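Local coordinates for protein putative alpha-L-fucosidase (Bacteroides thetaiotaomicron, PDB 3EYP) that probably hydrolyses alpha-L-fucosidic linkages as a glycoside hydrolase of family 29, at residues T163-A168 with C192-T197; P176-W181 with K198-F203; D205-G210 with I250-D255. One frame throughout, in Å; residues are numbered along the deposited sequence.

Interaction 1 of 3, residues T163-A168 with C192-T197; sequences TWWDGA and CVIFGT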
loop_
_atom_site.group_PDB
_atom_site.type_symbol
_atom_site.label_atom_id
_atom_site.label_comp_id
_atom_site.label_asym_id
_atom_site.label_seq_id
_atom_site.Cartn_x
_atom_site.Cartn_y
_atom_site.Cartn_z
ATOM N N THR A 163 8.213 0.536 -9.166
ATOM C CA THR A 163 7.807 0.340 -10.584
ATOM C C THR A 163 6.600 -0.556 -10.557
ATOM O O THR A 163 6.596 -1.577 -9.885
ATOM C CB THR A 163 8.943 -0.297 -11.427
ATOM O OG1 THR A 163 10.011 0.633 -11.575
ATOM C CG2 THR A 163 8.502 -0.677 -12.805
ATOM N N TRP A 164 5.557 -0.135 -11.255
ATOM C CA TRP A 164 4.247 -0.812 -11.215
ATOM C C TRP A 164 3.945 -1.441 -12.552
ATOM O O TRP A 164 3.890 -0.742 -13.588
ATOM C CB TRP A 164 3.164 0.172 -10.894
ATOM C CG TRP A 164 2.174 -0.199 -9.867
ATOM C CD1 TRP A 164 2.325 -0.133 -8.523
ATOM C CD2 TRP A 164 0.837 -0.633 -10.097
ATOM N NE1 TRP A 164 1.182 -0.551 -7.893
ATOM C CE2 TRP A 164 0.238 -0.830 -8.837
ATOM C CE3 TRP A 164 0.089 -0.886 -11.251
ATOM C CZ2 TRP A 164 -1.092 -1.250 -8.691
ATOM C CZ3 TRP A 164 -1.224 -1.313 -11.098
ATOM C CH2 TRP A 164 -1.793 -1.465 -9.820
ATOM N N TRP A 165 3.671 -2.747 -12.506
ATOM C CA TRP A 165 3.304 -3.505 -13.720
ATOM C C TRP A 165 1.873 -3.991 -13.605
ATOM O O TRP A 165 1.602 -4.988 -12.934
ATOM C CB TRP A 165 4.230 -4.687 -13.977
ATOM C CG TRP A 165 5.626 -4.309 -14.415
ATOM C CD1 TRP A 165 5.978 -3.188 -15.073
ATOM C CD2 TRP A 165 6.835 -5.062 -14.226
ATOM N NE1 TRP A 165 7.309 -3.174 -15.317
ATOM C CE2 TRP A 165 7.884 -4.298 -14.779
ATOM C CE3 TRP A 165 7.134 -6.296 -13.644
ATOM C CZ2 TRP A 165 9.212 -4.742 -14.806
ATOM C CZ3 TRP A 165 8.455 -6.727 -13.629
ATOM C CH2 TRP A 165 9.481 -5.971 -14.246
ATOM N N ASP A 166 0.968 -3.249 -14.235
ATOM C CA ASP A 166 -0.465 -3.603 -14.270
ATOM C C ASP A 166 -0.621 -4.885 -15.054
ATOM O O ASP A 166 -0.022 -5.070 -16.117
ATOM C CB ASP A 166 -1.276 -2.487 -14.922
ATOM C CG ASP A 166 -2.747 -2.508 -14.621
ATOM O OD1 ASP A 166 -3.399 -3.575 -14.533
ATOM O OD2 ASP A 166 -3.318 -1.405 -14.602
ATOM N N GLY A 167 -1.454 -5.773 -14.538
ATOM C CA GLY A 167 -1.717 -7.036 -15.228
ATOM C C GLY A 167 -2.797 -6.995 -16.308
ATOM O O GLY A 167 -2.898 -7.901 -17.163
ATOM N N ALA A 168 -3.578 -5.938 -16.288
ATOM C CA ALA A 168 -4.701 -5.805 -17.262
ATOM C C ALA A 168 -4.180 -5.890 -18.690
ATOM O O ALA A 168 -3.284 -5.146 -19.111
ATOM C CB ALA A 168 -5.448 -4.518 -17.078
ATOM N N CYS A 192 14.302 -0.157 -5.746
ATOM C CA CYS A 192 12.989 -0.070 -6.391
ATOM C C CYS A 192 12.163 -1.338 -6.172
ATOM O O CYS A 192 12.511 -2.432 -6.562
ATOM C CB CYS A 192 13.090 0.232 -7.884
ATOM S SG CYS A 192 11.419 0.577 -8.628
ATOM N N VAL A 193 11.025 -1.124 -5.569
ATOM C CA VAL A 193 10.025 -2.180 -5.291
ATOM C C VAL A 193 9.203 -2.386 -6.536
ATOM O O VAL A 193 8.702 -1.438 -7.161
ATOM C CB VAL A 193 9.053 -1.740 -4.166
ATOM C CG1 VAL A 193 7.924 -2.683 -4.048
ATOM C CG2 VAL A 193 9.737 -1.588 -2.828
ATOM N N ILE A 194 9.081 -3.642 -6.917
ATOM C CA ILE A 194 8.263 -4.025 -8.065
ATOM C C ILE A 194 6.892 -4.608 -7.699
ATOM O O ILE A 194 6.812 -5.625 -6.997
ATOM C CB ILE A 194 8.998 -4.984 -8.959
ATOM C CG1 ILE A 194 10.258 -4.324 -9.539
ATOM C CG2 ILE A 194 8.051 -5.515 -10.060
ATOM C CD1 ILE A 194 11.187 -5.375 -10.232
ATOM N N PHE A 195 5.846 -3.907 -8.135
ATOM C CA PHE A 195 4.444 -4.435 -8.054
ATOM C C PHE A 195 4.309 -5.261 -9.310
ATOM O O PHE A 195 4.329 -4.730 -10.427
ATOM C CB PHE A 195 3.384 -3.334 -8.008
ATOM C CG PHE A 195 1.978 -3.842 -8.045
ATOM C CD1 PHE A 195 1.258 -4.066 -6.858
ATOM C CD2 PHE A 195 1.348 -4.072 -9.252
ATOM C CE1 PHE A 195 -0.063 -4.542 -6.880
ATOM C CE2 PHE A 195 -0.010 -4.529 -9.289
ATOM C CZ PHE A 195 -0.694 -4.767 -8.106
ATOM N N GLY A 196 4.188 -6.577 -9.119
ATOM C CA GLY A 196 4.170 -7.520 -10.253
ATOM C C GLY A 196 2.929 -8.385 -10.279
ATOM O O GLY A 196 2.384 -8.792 -9.254
ATOM N N THR A 197 2.465 -8.602 -11.481
ATOM C CA THR A 197 1.266 -9.378 -11.732
ATOM C C THR A 197 1.565 -10.415 -12.798
ATOM O O THR A 197 2.497 -10.296 -13.602
ATOM C CB THR A 197 0.167 -8.475 -12.256
ATOM O OG1 THR A 197 0.712 -7.677 -13.344
ATOM C CG2 THR A 197 -0.388 -7.578 -11.115
HETATM O O HOH W 1 1.825 -6.979 -15.969
#
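Thr163 and Trp164 pair in parallel with Ile194 and Phe195, joining the two strands of a beta-alpha-beta unit whose crossover is helix 175-188. Three backbone bonds fix the register: Thr163 N to Val193 O (2.9 Å), Phe195 N to Thr163 O (3.0 Å) and Trp165 N to Phe195 O (2.9 Å). On one face of the pair, Trp164 and Phe195 run side by side as an offset stack, with planes 1° apart and the Trp164 six-membered ring 3.9 Å, centroid to centroid, from the Phe195 ring. With CG anti to the backbone N (chi1 175°), the Phe195 ring lies along the indole; its CB makes a CH-pi contact over the five-membered ring. Trp164 and Phe195 both reach strand 253-257, Trp164 NE1 bonding to Glu253 OE2, whereas Thr163 and Ile194 pack on helix 175-188: the first pair faces the inside of the TIM barrel. Thr163 OG1 touches Cys192 SG and is buried without a hydrogen-bond partner. Just past strand 162-164, the Trp165 six-membered ring meets Ile194 CG2 in an oblique, off-centre CH-pi contact, 4.2 Å from its centroid. Thr197 OG1 donates to Trp165 O (2.9 Å) from 38° above the carbonyl plane, and a water donates both to that hydroxyl and to Asp166 O. Asp166 OD1 accepts from Ala168 N (2.9 Å), forming an Asx turn, while both carboxylate oxygens bind glycerol, probably from the crystallisation liquor, and OD2 also meets Tyr123 OH.

Interaction 2 of 3, residues P176-W181 with K198-F203; sequences PVYRHW and KNSYPF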
loop_
_atom_site.group_PDB
_atom_site.type_symbol
_atom_site.label_atom_id
_atom_site.label_comp_id
_atom_site.label_asym_id
_atom_site.label_seq_id
_atom_site.Cartn_x
_atom_site.Cartn_y
_atom_site.Cartn_z
ATOM N N PRO A 176 10.014 -14.553 -19.569
ATOM C CA PRO A 176 11.335 -14.081 -20.005
ATOM C C PRO A 176 11.374 -12.615 -20.474
ATOM O O PRO A 176 12.397 -11.968 -20.366
ATOM C CB PRO A 176 11.678 -15.031 -21.166
ATOM C CG PRO A 176 10.940 -16.337 -20.807
ATOM C CD PRO A 176 9.618 -15.797 -20.254
ATOM N N VAL A 177 10.263 -12.136 -20.976
ATOM C CA VAL A 177 10.081 -10.693 -21.286
ATOM C C VAL A 177 10.214 -9.816 -20.021
ATOM O O VAL A 177 11.011 -8.884 -19.956
ATOM C CB VAL A 177 8.699 -10.424 -21.915
ATOM C CG1 VAL A 177 8.353 -8.896 -21.956
ATOM C CG2 VAL A 177 8.609 -11.029 -23.314
ATOM N N TYR A 178 9.446 -10.163 -19.007
ATOM C CA TYR A 178 9.520 -9.455 -17.728
ATOM C C TYR A 178 10.931 -9.575 -17.116
ATOM O O TYR A 178 11.407 -8.653 -16.414
ATOM C CB TYR A 178 8.454 -9.954 -16.729
ATOM C CG TYR A 178 7.051 -9.554 -17.011
ATOM C CD1 TYR A 178 6.559 -8.314 -16.608
ATOM C CD2 TYR A 178 6.152 -10.467 -17.600
ATOM C CE1 TYR A 178 5.198 -7.966 -16.813
ATOM C CE2 TYR A 178 4.868 -10.107 -17.868
ATOM C CZ TYR A 178 4.375 -8.864 -17.466
ATOM O OH TYR A 178 3.051 -8.560 -17.691
ATOM N N ARG A 179 11.629 -10.686 -17.396
ATOM C CA ARG A 179 13.013 -10.843 -16.873
ATOM C C ARG A 179 13.921 -9.738 -17.384
ATOM O O ARG A 179 14.673 -9.103 -16.633
ATOM C CB ARG A 179 13.643 -12.179 -17.252
ATOM C CG ARG A 179 14.961 -12.484 -16.501
ATOM C CD ARG A 179 15.494 -13.882 -16.847
ATOM N NE ARG A 179 15.869 -14.054 -18.255
ATOM C CZ ARG A 179 15.314 -14.873 -19.159
ATOM N NH1 ARG A 179 15.831 -14.925 -20.428
ATOM N NH2 ARG A 179 14.329 -15.676 -18.837
ATOM N N HIS A 180 13.888 -9.612 -18.698
ATOM C CA HIS A 180 14.629 -8.582 -19.412
ATOM C C HIS A 180 14.388 -7.226 -18.748
ATOM O O HIS A 180 15.320 -6.481 -18.438
ATOM C CB HIS A 180 14.243 -8.591 -20.907
ATOM C CG HIS A 180 15.092 -7.715 -21.770
ATOM N ND1 HIS A 180 16.465 -7.853 -21.860
ATOM C CD2 HIS A 180 14.754 -6.721 -22.629
ATOM C CE1 HIS A 180 16.935 -6.953 -22.713
ATOM N NE2 HIS A 180 15.917 -6.254 -23.191
ATOM N N TRP A 181 13.132 -6.962 -18.451
ATOM C CA TRP A 181 12.756 -5.694 -17.778
ATOM C C TRP A 181 13.206 -5.574 -16.326
ATOM O O TRP A 181 13.744 -4.552 -15.875
ATOM C CB TRP A 181 11.277 -5.440 -17.877
ATOM C CG TRP A 181 10.743 -5.384 -19.275
ATOM C CD1 TRP A 181 11.435 -5.197 -20.421
ATOM C CD2 TRP A 181 9.372 -5.551 -19.649
ATOM N NE1 TRP A 181 10.574 -5.221 -21.517
ATOM C CE2 TRP A 181 9.303 -5.456 -21.056
ATOM C CE3 TRP A 181 8.211 -5.799 -18.939
ATOM C CZ2 TRP A 181 8.106 -5.544 -21.751
ATOM C CZ3 TRP A 181 6.986 -5.869 -19.654
ATOM C CH2 TRP A 181 6.958 -5.764 -21.030
ATOM N N LYS A 198 0.750 -11.438 -12.769
ATOM C CA LYS A 198 0.742 -12.465 -13.806
ATOM C C LYS A 198 2.132 -13.021 -14.059
ATOM O O LYS A 198 2.802 -13.551 -13.116
ATOM C CB LYS A 198 0.012 -11.925 -15.042
ATOM C CG LYS A 198 -1.486 -11.930 -14.855
ATOM C CD LYS A 198 -2.265 -11.162 -15.971
ATOM C CE LYS A 198 -3.702 -10.976 -15.659
ATOM N NZ LYS A 198 -4.334 -10.234 -16.772
ATOM N N ASN A 199 2.615 -12.936 -15.303
ATOM C CA ASN A 199 3.858 -13.652 -15.630
ATOM C C ASN A 199 5.135 -13.054 -15.087
ATOM O O ASN A 199 6.191 -13.624 -15.243
ATOM C CB ASN A 199 3.961 -13.967 -17.125
ATOM C CG ASN A 199 2.832 -14.879 -17.581
ATOM O OD1 ASN A 199 2.464 -15.831 -16.866
ATOM N ND2 ASN A 199 2.247 -14.577 -18.754
ATOM N N SER A 200 4.994 -11.941 -14.381
ATOM C CA SER A 200 6.145 -11.289 -13.683
ATOM C C SER A 200 6.375 -11.826 -12.296
ATOM O O SER A 200 7.223 -11.312 -11.559
ATOM C CB SER A 200 5.946 -9.784 -13.550
ATOM O OG SER A 200 4.853 -9.455 -12.678
ATOM N N TYR A 201 5.568 -12.826 -11.943
ATOM C CA TYR A 201 5.509 -13.359 -10.556
ATOM C C TYR A 201 6.851 -13.652 -9.875
ATOM O O TYR A 201 6.981 -13.406 -8.693
ATOM C CB TYR A 201 4.547 -14.569 -10.422
ATOM C CG TYR A 201 5.051 -15.774 -11.154
ATOM C CD1 TYR A 201 5.849 -16.713 -10.508
ATOM C CD2 TYR A 201 4.834 -15.930 -12.505
ATOM C CE1 TYR A 201 6.333 -17.789 -11.167
ATOM C CE2 TYR A 201 5.326 -17.035 -13.187
ATOM C CZ TYR A 201 6.069 -17.960 -12.507
ATOM O OH TYR A 201 6.579 -19.059 -13.185
ATOM N N PRO A 202 7.881 -14.064 -10.620
ATOM C CA PRO A 202 9.130 -14.325 -9.917
ATOM C C PRO A 202 9.919 -13.099 -9.560
ATOM O O PRO A 202 10.921 -13.193 -8.861
ATOM C CB PRO A 202 9.959 -15.129 -10.924
ATOM C CG PRO A 202 9.235 -15.171 -12.153
ATOM C CD PRO A 202 7.878 -14.585 -11.994
ATOM N N PHE A 203 9.467 -11.956 -10.074
ATOM C CA PHE A 203 10.183 -10.721 -9.913
ATOM C C PHE A 203 9.486 -9.736 -8.974
ATOM O O PHE A 203 10.010 -8.683 -8.615
ATOM C CB PHE A 203 10.417 -10.102 -11.282
ATOM C CG PHE A 203 10.938 -11.078 -12.282
ATOM C CD1 PHE A 203 12.176 -11.684 -12.074
ATOM C CD2 PHE A 203 10.225 -11.390 -13.422
ATOM C CE1 PHE A 203 12.692 -12.562 -13.023
ATOM C CE2 PHE A 203 10.724 -12.309 -14.353
ATOM C CZ PHE A 203 11.944 -12.892 -14.145
HETATM O O HOH W 2 1.718 -11.319 -17.797
#
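Tyr178, on helix 175-188, makes the largest single contribution to this contact, laying its ring against the short 3-10 turn at Asn199 and Ser200. The clearest aromatic interaction is a CH-pi contact: Ser200 CB stands 3.7 Å from the centroid of the Tyr178 ring and 23° off its normal, displaced toward the rim on the CD1 side. The Tyr178 CG lies anti to its own carbonyl carbon (chi1 -73°), a setting that carries the ring outward from the helix to the turn. Past the CD2-CE2 edge, on the same side of the ring plane, Asn199 CB comes 4.0 Å from Tyr178 CE2, with the amide plane at 69° to the ring.

Apolar packing is centred on Phe203. Its CD2 lies 4.0 Å from Tyr178 CB, and its far end crosses the base of the next helical residue, where Phe203 CZ is 3.6 Å from Arg179 CB. Here the aliphatic beginning of Arg179 makes the contact, and the guanidinium leads away from it. Phe203 also stacks on Tyr182, one turn further along the helix from Tyr178.

Polar links between the segments run through solvent: one water lies 3.1 Å from Tyr178 OH and accepts from Asn199 N, also at 3.1 Å. The turn itself is held by Tyr201 N bonding to Lys198 O and Phe203 N to Ser200 O (2.8 Å), while Ser200 OG bonds to Thr197 O and Asn199 ND2 to Leu173 O. Lys198 NZ forms a salt bridge with Asp171. This is loop-on-helix packing of a beta/alpha barrel: the chain leaving the C-terminal end of strand 193-195 folds back over the first turns of helix 175-188, the helix that precedes that strand.

Interaction 3 of 3, residues D205-G210 with I250-D255; sequences DVRWMG and IPAETD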
loop_
_atom_site.group_PDB
_atom_site.type_symbol
_atom_site.label_atom_id
_atom_site.label_comp_id
_atom_site.label_asym_id
_atom_site.label_seq_id
_atom_site.Cartn_x
_atom_site.Cartn_y
_atom_site.Cartn_z
ATOM N N ASP A 205 7.996 -7.882 -5.884
ATOM C CA ASP A 205 8.280 -7.588 -4.478
ATOM C C ASP A 205 6.979 -7.574 -3.696
ATOM O O ASP A 205 6.911 -7.991 -2.525
ATOM C CB ASP A 205 9.011 -6.266 -4.321
ATOM C CG ASP A 205 10.401 -6.325 -4.875
ATOM O OD1 ASP A 205 11.174 -7.233 -4.518
ATOM O OD2 ASP A 205 10.721 -5.447 -5.650
ATOM N N VAL A 206 5.969 -7.047 -4.360
ATOM C CA VAL A 206 4.603 -6.951 -3.797
ATOM C C VAL A 206 3.581 -7.414 -4.809
ATOM O O VAL A 206 3.801 -7.356 -6.040
ATOM C CB VAL A 206 4.322 -5.548 -3.236
ATOM C CG1 VAL A 206 5.449 -5.142 -2.229
ATOM C CG2 VAL A 206 4.202 -4.465 -4.369
ATOM N N ARG A 207 2.449 -7.868 -4.285
ATOM C CA ARG A 207 1.385 -8.404 -5.115
ATOM C C ARG A 207 0.114 -7.596 -5.082
ATOM O O ARG A 207 -0.151 -6.823 -4.156
ATOM C CB ARG A 207 1.031 -9.838 -4.620
ATOM C CG ARG A 207 0.396 -9.907 -3.200
ATOM C CD ARG A 207 0.009 -11.377 -2.779
ATOM N NE ARG A 207 -1.008 -11.418 -1.726
ATOM C CZ ARG A 207 -0.777 -11.692 -0.438
ATOM N NH1 ARG A 207 0.459 -11.819 0.012
ATOM N NH2 ARG A 207 -1.779 -11.702 0.441
ATOM N N TRP A 208 -0.728 -7.885 -6.066
ATOM C CA TRP A 208 -2.138 -7.495 -6.016
ATOM C C TRP A 208 -2.962 -8.347 -5.033
ATOM O O TRP A 208 -2.616 -9.454 -4.676
ATOM C CB TRP A 208 -2.778 -7.568 -7.403
ATOM C CG TRP A 208 -4.074 -6.858 -7.495
ATOM C CD1 TRP A 208 -4.397 -5.646 -6.957
ATOM C CD2 TRP A 208 -5.220 -7.299 -8.224
ATOM N NE1 TRP A 208 -5.695 -5.320 -7.298
ATOM C CE2 TRP A 208 -6.211 -6.318 -8.083
ATOM C CE3 TRP A 208 -5.501 -8.445 -8.982
ATOM C CZ2 TRP A 208 -7.476 -6.440 -8.691
ATOM C CZ3 TRP A 208 -6.737 -8.562 -9.590
ATOM C CH2 TRP A 208 -7.699 -7.573 -9.448
ATOM N N MET A 209 -4.100 -7.800 -4.618
ATOM C CA MET A 209 -4.910 -8.464 -3.620
ATOM C C MET A 209 -6.313 -8.785 -4.089
ATOM O O MET A 209 -7.199 -8.988 -3.306
ATOM C CB MET A 209 -4.973 -7.688 -2.309
ATOM C CG MET A 209 -4.836 -6.237 -2.475
ATOM S SD MET A 209 -6.092 -5.392 -3.416
ATOM C CE MET A 209 -7.411 -5.397 -2.220
ATOM N N GLY A 210 -6.491 -8.732 -5.382
ATOM C CA GLY A 210 -7.655 -9.229 -6.073
ATOM C C GLY A 210 -8.914 -8.394 -6.232
ATOM O O GLY A 210 -9.852 -8.847 -6.875
ATOM N N ILE A 250 5.632 -12.124 -0.507
ATOM C CA ILE A 250 5.247 -11.063 -1.481
ATOM C C ILE A 250 3.989 -10.433 -0.955
ATOM O O ILE A 250 2.860 -10.885 -1.279
ATOM C CB ILE A 250 4.984 -11.617 -2.896
ATOM C CG1 ILE A 250 6.089 -12.550 -3.367
ATOM C CG2 ILE A 250 4.871 -10.468 -3.900
ATOM C CD1 ILE A 250 5.720 -13.464 -4.534
ATOM N N PRO A 251 4.142 -9.418 -0.101
ATOM C CA PRO A 251 2.997 -8.895 0.568
ATOM C C PRO A 251 2.027 -8.160 -0.363
ATOM O O PRO A 251 2.401 -7.717 -1.443
ATOM C CB PRO A 251 3.571 -7.915 1.597
ATOM C CG PRO A 251 4.977 -7.751 1.286
ATOM C CD PRO A 251 5.407 -8.774 0.296
ATOM N N ALA A 252 0.794 -8.104 0.059
ATOM C CA ALA A 252 -0.281 -7.425 -0.691
ATOM C C ALA A 252 -0.182 -5.913 -0.654
ATOM O O ALA A 252 -0.069 -5.257 0.409
ATOM C CB ALA A 252 -1.672 -7.856 -0.188
ATOM N N GLU A 253 -0.366 -5.340 -1.842
ATOM C CA GLU A 253 -0.579 -3.880 -1.990
ATOM C C GLU A 253 -2.017 -3.573 -2.460
ATOM O O GLU A 253 -2.483 -4.090 -3.439
ATOM C CB GLU A 253 0.446 -3.311 -2.968
ATOM C CG GLU A 253 0.569 -1.751 -2.924
ATOM C CD GLU A 253 1.423 -1.242 -4.071
ATOM O OE1 GLU A 253 2.601 -0.903 -3.866
ATOM O OE2 GLU A 253 0.934 -1.234 -5.191
ATOM N N THR A 254 -2.741 -2.773 -1.678
ATOM C CA THR A 254 -4.146 -2.543 -1.885
ATOM C C THR A 254 -4.372 -1.221 -2.597
ATOM O O THR A 254 -4.114 -0.157 -2.049
ATOM C CB THR A 254 -4.928 -2.508 -0.522
ATOM O OG1 THR A 254 -4.686 -3.759 0.169
ATOM C CG2 THR A 254 -6.408 -2.329 -0.715
ATOM N N ASP A 255 -4.887 -1.323 -3.798
ATOM C CA ASP A 255 -5.092 -0.121 -4.678
ATOM C C ASP A 255 -6.527 0.256 -4.841
ATOM O O ASP A 255 -7.365 -0.598 -5.007
ATOM C CB ASP A 255 -4.427 -0.273 -6.026
ATOM C CG ASP A 255 -5.061 -1.317 -6.917
ATOM O OD1 ASP A 255 -5.376 -2.442 -6.446
ATOM O OD2 ASP A 255 -5.176 -1.015 -8.137
#
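The Arg207 guanidinium has Ala252 CB over one face, 3.7 Å above its plane and toward the rim, and Ile250 O at its edge. That carbonyl accepts from Arg207 NH1 at 2.9 Å, 18° out of the guanidinium plane. Arg207 NE and NH2 go to the carbonyls of Leu239 and Trp221, so three backbone oxygens fix the group's rotation. The Trp208 ring carries Gly210 N over the centre of one face, and at its edge NE1 makes a weak bond to Asp255 OD1 (3.0 Å, 130° at the hydrogen). The carboxylate plane is turned 72° from the ring, and Asp255 OD2 holds a glycerol, probably left from crystallisation.

The backbones meet in a single bridge, Arg207 with Ala252: Arg207 N donates to Pro251 O (2.8 Å) and Glu253 N to Arg207 O (2.8 Å), both nearly straight. Because Val206 is bonded to Ile194 and Gly196 on its other side, segment 205-210 spans the gap between strands 193-195 and 253-257 and completes the wall of the TIM barrel.

Side chains pack around the bridge. Ile250 CG2 presses on Val206 C (3.4 Å). Met209, bent at chi2 and chi3, crosses Thr254 at about a right angle and sets CE 3.6 Å from Thr254 CG2. Val206 CG2 faces Glu253 OE1, which accepts a hydrogen bond from Trp17 NE1.

Interactions 1 and 2 have centres 10 Å apart and alternate along the chain: strand 162-164, helix 175-188, strand 193-195 and the following loop form one continuous unit, which both contacts tie together. Interaction 3 opens after they close, its centre 9 Å from interaction 1 and 16 Å from interaction 2. It reaches the same parallel sheet from its other margin, since strands 193-195 and 253-257 are the outermost of the seven. The loop between strands 193-195 and 223-224 supplies one segment each to interactions 2 and 3, first covering the helix and then closing the barrel. Interactions 1 and 3 both border bound glycerol, consistent with a pocket at the strands' C-terminal ends.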